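Arylalkylamine N-Acetyltransferase 2 (Aedes aegypti, PDB 4FD5) probably transfers acyl groups from acyl-CoA to arylalkylamines such as dopamine and serotonin, as an arylalkylamine N-acetyltransferase of the GNAT family. Local coordinates at residues K61-I66 against L160-Q165; A79-L84 against E153-L158. One frame throughout, in Å; residues are numbered along the deposited sequence.

In the fold
Interactions 1 and 2 lie side by side, their centres about 5 Å apart, where helix 147-161 packs against the sheet. In interaction 2 the middle of that helix meets strand 75-85; in interaction 1 the residues at its C-terminal end reach the loop that leads into strand 66-69. The two are joined directly: Ile66 O accepts from Ala79 N at 2.9 Å, and the side chain of Asn81 has partners in both contacts. At its other end the helix begins next to the Arg-X-X-Gly-X-Gly loop, which in GNAT enzymes holds the CoA pyrophosphate; both contacts lie further along the helix.

Interaction 1. Residues K61-I66 against L160-Q165; sequences KDNVSI and LDRGFQ
Arg162 reaches across to the loop at Asn63 and Val64 and sets its guanidinium against the Asn63 carbonyl. NH2 makes the main bond, 3.1 Å to Asn63 O, arriving nearly along the C=O axis (163°), with the oxygen tilted somewhat from the guanidinium plane. A second, weak bond runs from NH1 to the same Asn63 O at 3.4 Å, giving a lopsided fork. The carbonyl belongs to the segment between helix 50-60 and strand 66-69, and the two N-H groups of one guanidinium share it.

With CG beside its own backbone N, the arginine chain bends at chi2 (-75°), which carries the guanidinium across to Asn63. The Asn63 side chain crosses it at about a right angle, its amide plane turned 41° from the guanidinium, and ND2 stays 3.8 Å from Arg162 NH2, a contact without a bond. Val64 approaches obliquely with one branch. Its CG1 comes within 3.1 Å of Arg162 NH1, unusually close for a methyl group, so the exact fit there is doubtful.

Both backbones turn where they meet. Asn63 has positive phi as the chain leaves its helix, and Gly163 does the same after Arg162 in a Schellman motif, its N bonded to Leu160 O at 3.1 Å. Phe164 then folds back, the edge of its ring against Arg162 CB.

Around this pair, Val64 rests on Leu158 of helix 147-161, while Asp62 OD2 accepts a hydrogen bond from Ile83 N of strand 75-85. Phe164 meets Phe131 of strand 129-138 edge-to-face and makes a cation-pi contact with Lys129, so the loop, the helix end and the two strands close on one another.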
loop_
_atom_site.group_PDB
_atom_site.type_symbol
_atom_site.label_atom_id
_atom_site.label_comp_id
_atom_site.label_asym_id
_atom_site.label_seq_id
_atom_site.Cartn_x
_atom_site.Cartn_y
_atom_site.Cartn_z
ATOM N N LYS A 61 -3.865 -10.982 -7.252
ATOM C CA LYS A 61 -4.022 -12.439 -7.317
ATOM C C LYS A 61 -3.968 -13.176 -5.975
ATOM O O LYS A 61 -4.298 -14.371 -5.902
ATOM C CB LYS A 61 -3.028 -13.025 -8.310
ATOM C CG LYS A 61 -3.382 -12.652 -9.729
ATOM C CD LYS A 61 -2.249 -12.936 -10.698
ATOM C CE LYS A 61 -2.663 -12.547 -12.103
ATOM N NZ LYS A 61 -1.591 -12.771 -13.108
ATOM N N ASP A 62 -3.581 -12.480 -4.906
ATOM C CA ASP A 62 -3.677 -13.059 -3.558
ATOM C C ASP A 62 -5.128 -13.207 -3.080
ATOM O O ASP A 62 -5.386 -13.824 -2.040
ATOM C CB ASP A 62 -2.883 -12.243 -2.528
ATOM C CG ASP A 62 -1.383 -12.491 -2.594
ATOM O OD1 ASP A 62 -0.940 -13.474 -3.246
ATOM O OD2 ASP A 62 -0.637 -11.697 -1.982
ATOM N N ASN A 63 -6.060 -12.620 -3.834
ATOM C CA ASN A 63 -7.487 -12.798 -3.613
ATOM C C ASN A 63 -7.943 -12.297 -2.243
ATOM O O ASN A 63 -8.860 -12.856 -1.639
ATOM C CB ASN A 63 -7.863 -14.276 -3.735
ATOM C CG ASN A 63 -9.327 -14.472 -4.076
ATOM O OD1 ASN A 63 -9.943 -13.629 -4.735
ATOM N ND2 ASN A 63 -9.895 -15.595 -3.634
ATOM N N VAL A 64 -7.303 -11.245 -1.748
ATOM C CA VAL A 64 -7.709 -10.653 -0.466
ATOM C C VAL A 64 -7.911 -9.145 -0.561
ATOM O O VAL A 64 -7.989 -8.467 0.472
ATOM C CB VAL A 64 -6.749 -10.985 0.712
ATOM C CG1 VAL A 64 -6.835 -12.473 1.078
ATOM C CG2 VAL A 64 -5.315 -10.590 0.386
ATOM N N SER A 65 -7.997 -8.620 -1.785
ATOM C CA SER A 65 -8.233 -7.188 -1.966
ATOM C C SER A 65 -9.728 -6.874 -1.959
ATOM O O SER A 65 -10.541 -7.709 -2.346
ATOM C CB SER A 65 -7.613 -6.704 -3.277
ATOM O OG SER A 65 -6.214 -6.944 -3.273
ATOM N N ILE A 66 -10.081 -5.653 -1.547
ATOM C CA ILE A 66 -11.488 -5.248 -1.457
ATOM C C ILE A 66 -11.742 -4.050 -2.369
ATOM O O ILE A 66 -10.908 -3.158 -2.458
ATOM C CB ILE A 66 -11.828 -4.801 -0.027
ATOM C CG1 ILE A 66 -11.429 -5.865 0.999
ATOM C CG2 ILE A 66 -13.307 -4.426 0.086
ATOM C CD1 ILE A 66 -12.223 -7.103 0.923
ATOM N N LEU A 160 -9.534 -11.585 9.193
ATOM C CA LEU A 160 -9.950 -12.415 10.323
ATOM C C LEU A 160 -10.605 -13.703 9.822
ATOM O O LEU A 160 -10.332 -14.800 10.324
ATOM C CB LEU A 160 -10.913 -11.654 11.228
ATOM C CG LEU A 160 -10.348 -10.723 12.276
ATOM C CD1 LEU A 160 -11.465 -9.942 12.983
ATOM C CD2 LEU A 160 -9.501 -11.495 13.286
ATOM N N ASP A 161 -11.477 -13.564 8.834
ATOM C CA ASP A 161 -12.132 -14.728 8.247
ATOM C C ASP A 161 -11.139 -15.739 7.657
ATOM O O ASP A 161 -11.377 -16.955 7.726
ATOM C CB ASP A 161 -13.143 -14.283 7.198
ATOM C CG ASP A 161 -14.151 -15.363 6.877
ATOM O OD1 ASP A 161 -14.947 -15.718 7.778
ATOM O OD2 ASP A 161 -14.137 -15.846 5.731
ATOM N N ARG A 162 -10.032 -15.238 7.102
ATOM C CA ARG A 162 -8.987 -16.061 6.480
ATOM C C ARG A 162 -7.933 -16.573 7.474
ATOM O O ARG A 162 -6.952 -17.203 7.076
ATOM C CB ARG A 162 -8.267 -15.274 5.378
ATOM C CG ARG A 162 -9.103 -14.934 4.162
ATOM C CD ARG A 162 -9.337 -16.134 3.242
ATOM N NE ARG A 162 -10.164 -15.718 2.107
ATOM C CZ ARG A 162 -9.680 -15.240 0.967
ATOM N NH1 ARG A 162 -8.368 -15.154 0.783
ATOM N NH2 ARG A 162 -10.502 -14.866 0.000
ATOM N N GLY A 163 -8.113 -16.259 8.752
ATOM C CA GLY A 163 -7.266 -16.807 9.794
ATOM C C GLY A 163 -6.039 -15.984 10.150
ATOM O O GLY A 163 -5.144 -16.472 10.835
ATOM N N PHE A 164 -5.976 -14.743 9.686
ATOM C CA PHE A 164 -4.844 -13.885 10.040
ATOM C C PHE A 164 -4.972 -13.313 11.445
ATOM O O PHE A 164 -6.073 -13.078 11.941
ATOM C CB PHE A 164 -4.677 -12.745 9.033
ATOM C CG PHE A 164 -4.219 -13.195 7.684
ATOM C CD1 PHE A 164 -5.121 -13.690 6.758
ATOM C CD2 PHE A 164 -2.882 -13.133 7.344
ATOM C CE1 PHE A 164 -4.695 -14.101 5.512
ATOM C CE2 PHE A 164 -2.450 -13.545 6.095
ATOM C CZ PHE A 164 -3.358 -14.029 5.179
ATOM N N GLN A 165 -3.824 -13.064 12.072
ATOM C CA GLN A 165 -3.772 -12.481 13.403
ATOM C C GLN A 165 -3.098 -11.116 13.407
ATOM O O GLN A 165 -3.230 -10.358 14.362
ATOM C CB GLN A 165 -3.011 -13.402 14.350
ATOM C CG GLN A 165 -3.634 -14.766 14.507
ATOM C CD GLN A 165 -2.814 -15.644 15.412
ATOM O OE1 GLN A 165 -3.079 -15.732 16.607
ATOM N NE2 GLN A 165 -1.797 -16.283 14.855
#

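Interaction 2. Residues A79-L84 against E153-L158; sequences ALNGIL and EKSEEL
This is a buried, small helix-on-sheet contact: Ser155, midway along helix 147-161, faces strand 75-85 and receives one polar side chain from it. Asn81 ND2 donates to Ser155 OG at 3.0 Å, with an N-H...O angle of 150° and the hydroxyl tilted 18° from the amide plane. Next to that bond, Ala79 lays its methyl against the same oxygen, CB to Ser155 OG 3.5 Å. Because Ala79 and Asn81 are two residues apart on the strand, both point at the helix, whereas Leu80 between them points away and packs on helix 50-60. The backbones come nearest at Ala79 and Ser155, 7.3 Å between their CA atoms, and the groups that meet at this closest point, a methyl and a hydroxyl, are both small.

Helix 147-161 is the connecting helix of a beta-alpha-beta crossover between the parallel, neighbouring strands 129-138 and 166-171, the core unit of the GNAT fold, and it follows directly on the Arg-X-X-Gly-X-Gly loop. Strand 75-85 lies on the far side of strand 129-138 from strand 166-171, so the bond to Ser155 ties the helix to a strand beyond its own crossover.

The serine hydroxyl is used twice. With OG beside its own backbone N (chi1 -68°), it also bonds back to Leu151 O one turn earlier; a carbonyl can only accept, so the hydroxyl donates to Leu151 and accepts from Asn81. The amide is doubly engaged as well, ND2 giving a second bond to Val64 O, which would fix its rotation. The Asn81 side chain also leans on Phe131 and Ile133 of strand 129-138, and Ile66 of strand 66-69 touches both Ser155 and Leu158.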
loop_
_atom_site.group_PDB
_atom_site.type_symbol
_atom_site.label_atom_id
_atom_site.label_comp_id
_atom_site.label_asym_id
_atom_site.label_seq_id
_atom_site.Cartn_x
_atom_site.Cartn_y
_atom_site.Cartn_z
ATOM N N ALA A 79 -8.890 -1.312 -1.608
ATOM C CA ALA A 79 -7.786 -1.657 -0.729
ATOM C C ALA A 79 -7.114 -2.865 -1.348
ATOM O O ALA A 79 -7.695 -3.951 -1.367
ATOM C CB ALA A 79 -8.297 -2.010 0.652
ATOM N N LEU A 80 -5.919 -2.669 -1.894
ATOM C CA LEU A 80 -5.175 -3.796 -2.448
ATOM C C LEU A 80 -4.330 -4.335 -1.312
ATOM O O LEU A 80 -3.489 -3.604 -0.746
ATOM C CB LEU A 80 -4.290 -3.385 -3.622
ATOM C CG LEU A 80 -4.913 -3.516 -5.009
ATOM C CD1 LEU A 80 -6.117 -2.636 -5.133
ATOM C CD2 LEU A 80 -3.922 -3.250 -6.127
ATOM N N ASN A 81 -4.552 -5.621 -1.026
ATOM C CA ASN A 81 -3.948 -6.301 0.109
ATOM C C ASN A 81 -3.193 -7.526 -0.357
ATOM O O ASN A 81 -3.648 -8.241 -1.253
ATOM C CB ASN A 81 -5.023 -6.745 1.103
ATOM C CG ASN A 81 -5.895 -5.595 1.573
ATOM O OD1 ASN A 81 -5.395 -4.510 1.892
ATOM N ND2 ASN A 81 -7.201 -5.811 1.589
ATOM N N GLY A 82 -2.031 -7.755 0.243
ATOM C CA GLY A 82 -1.229 -8.927 -0.095
ATOM C C GLY A 82 -0.902 -9.787 1.105
ATOM O O GLY A 82 -1.066 -9.382 2.248
ATOM N N ILE A 83 -0.429 -11.002 0.847
ATOM C CA ILE A 83 -0.056 -11.897 1.931
ATOM C C ILE A 83 1.461 -12.026 2.017
ATOM O O ILE A 83 2.100 -12.390 1.036
ATOM C CB ILE A 83 -0.665 -13.294 1.721
ATOM C CG1 ILE A 83 -2.179 -13.167 1.553
ATOM C CG2 ILE A 83 -0.333 -14.187 2.916
ATOM C CD1 ILE A 83 -2.865 -14.446 1.073
ATOM N N LEU A 84 2.021 -11.697 3.181
ATOM C CA LEU A 84 3.448 -11.857 3.437
ATOM C C LEU A 84 3.700 -13.127 4.228
ATOM O O LEU A 84 3.055 -13.365 5.242
ATOM C CB LEU A 84 3.966 -10.681 4.260
ATOM C CG LEU A 84 4.046 -9.343 3.543
ATOM C CD1 LEU A 84 4.309 -8.253 4.566
ATOM C CD2 LEU A 84 5.147 -9.370 2.474
ATOM N N GLU A 153 -11.779 -1.454 7.297
ATOM C CA GLU A 153 -12.637 -2.272 8.161
ATOM C C GLU A 153 -13.014 -3.601 7.495
ATOM O O GLU A 153 -12.947 -4.668 8.122
ATOM C CB GLU A 153 -13.883 -1.483 8.554
ATOM C CG GLU A 153 -13.598 -0.370 9.553
ATOM C CD GLU A 153 -14.776 0.564 9.767
ATOM O OE1 GLU A 153 -15.736 0.504 8.981
ATOM O OE2 GLU A 153 -14.729 1.366 10.726
ATOM N N LYS A 154 -13.395 -3.533 6.218
ATOM C CA LYS A 154 -13.744 -4.724 5.440
ATOM C C LYS A 154 -12.520 -5.615 5.225
ATOM O O LYS A 154 -12.629 -6.858 5.231
ATOM C CB LYS A 154 -14.375 -4.333 4.098
ATOM C CG LYS A 154 -15.748 -3.648 4.226
ATOM C CD LYS A 154 -16.839 -4.656 4.610
ATOM C CE LYS A 154 -18.240 -4.030 4.569
ATOM N NZ LYS A 154 -19.309 -5.072 4.679
ATOM N N SER A 155 -11.363 -4.975 5.055
ATOM C CA SER A 155 -10.104 -5.703 4.923
ATOM C C SER A 155 -9.806 -6.485 6.194
ATOM O O SER A 155 -9.392 -7.629 6.123
ATOM C CB SER A 155 -8.946 -4.747 4.597
ATOM O OG SER A 155 -9.108 -4.206 3.292
ATOM N N GLU A 156 -10.015 -5.874 7.355
ATOM C CA GLU A 156 -9.800 -6.584 8.610
ATOM C C GLU A 156 -10.781 -7.733 8.774
ATOM O O GLU A 156 -10.391 -8.814 9.223
ATOM C CB GLU A 156 -9.880 -5.648 9.808
ATOM C CG GLU A 156 -9.653 -6.389 11.118
ATOM C CD GLU A 156 -9.592 -5.475 12.322
ATOM O OE1 GLU A 156 -9.212 -4.297 12.162
ATOM O OE2 GLU A 156 -9.935 -5.950 13.436
ATOM N N GLU A 157 -12.042 -7.498 8.407
ATOM C CA GLU A 157 -13.049 -8.573 8.445
ATOM C C GLU A 157 -12.611 -9.781 7.611
ATOM O O GLU A 157 -12.679 -10.929 8.074
ATOM C CB GLU A 157 -14.412 -8.058 7.985
ATOM C CG GLU A 157 -15.043 -7.045 8.933
ATOM C CD GLU A 157 -16.355 -6.471 8.400
ATOM O OE1 GLU A 157 -16.801 -6.894 7.316
ATOM O OE2 GLU A 157 -16.936 -5.587 9.061
ATOM N N LEU A 158 -12.134 -9.521 6.394
ATOM C CA LEU A 158 -11.660 -10.602 5.529
ATOM C C LEU A 158 -10.413 -11.274 6.109
ATOM O O LEU A 158 -10.303 -12.490 6.103
ATOM C CB LEU A 158 -11.377 -10.087 4.116
ATOM C CG LEU A 158 -10.912 -11.160 3.133
ATOM C CD1 LEU A 158 -11.931 -12.289 3.029
ATOM C CD2 LEU A 158 -10.628 -10.536 1.759
#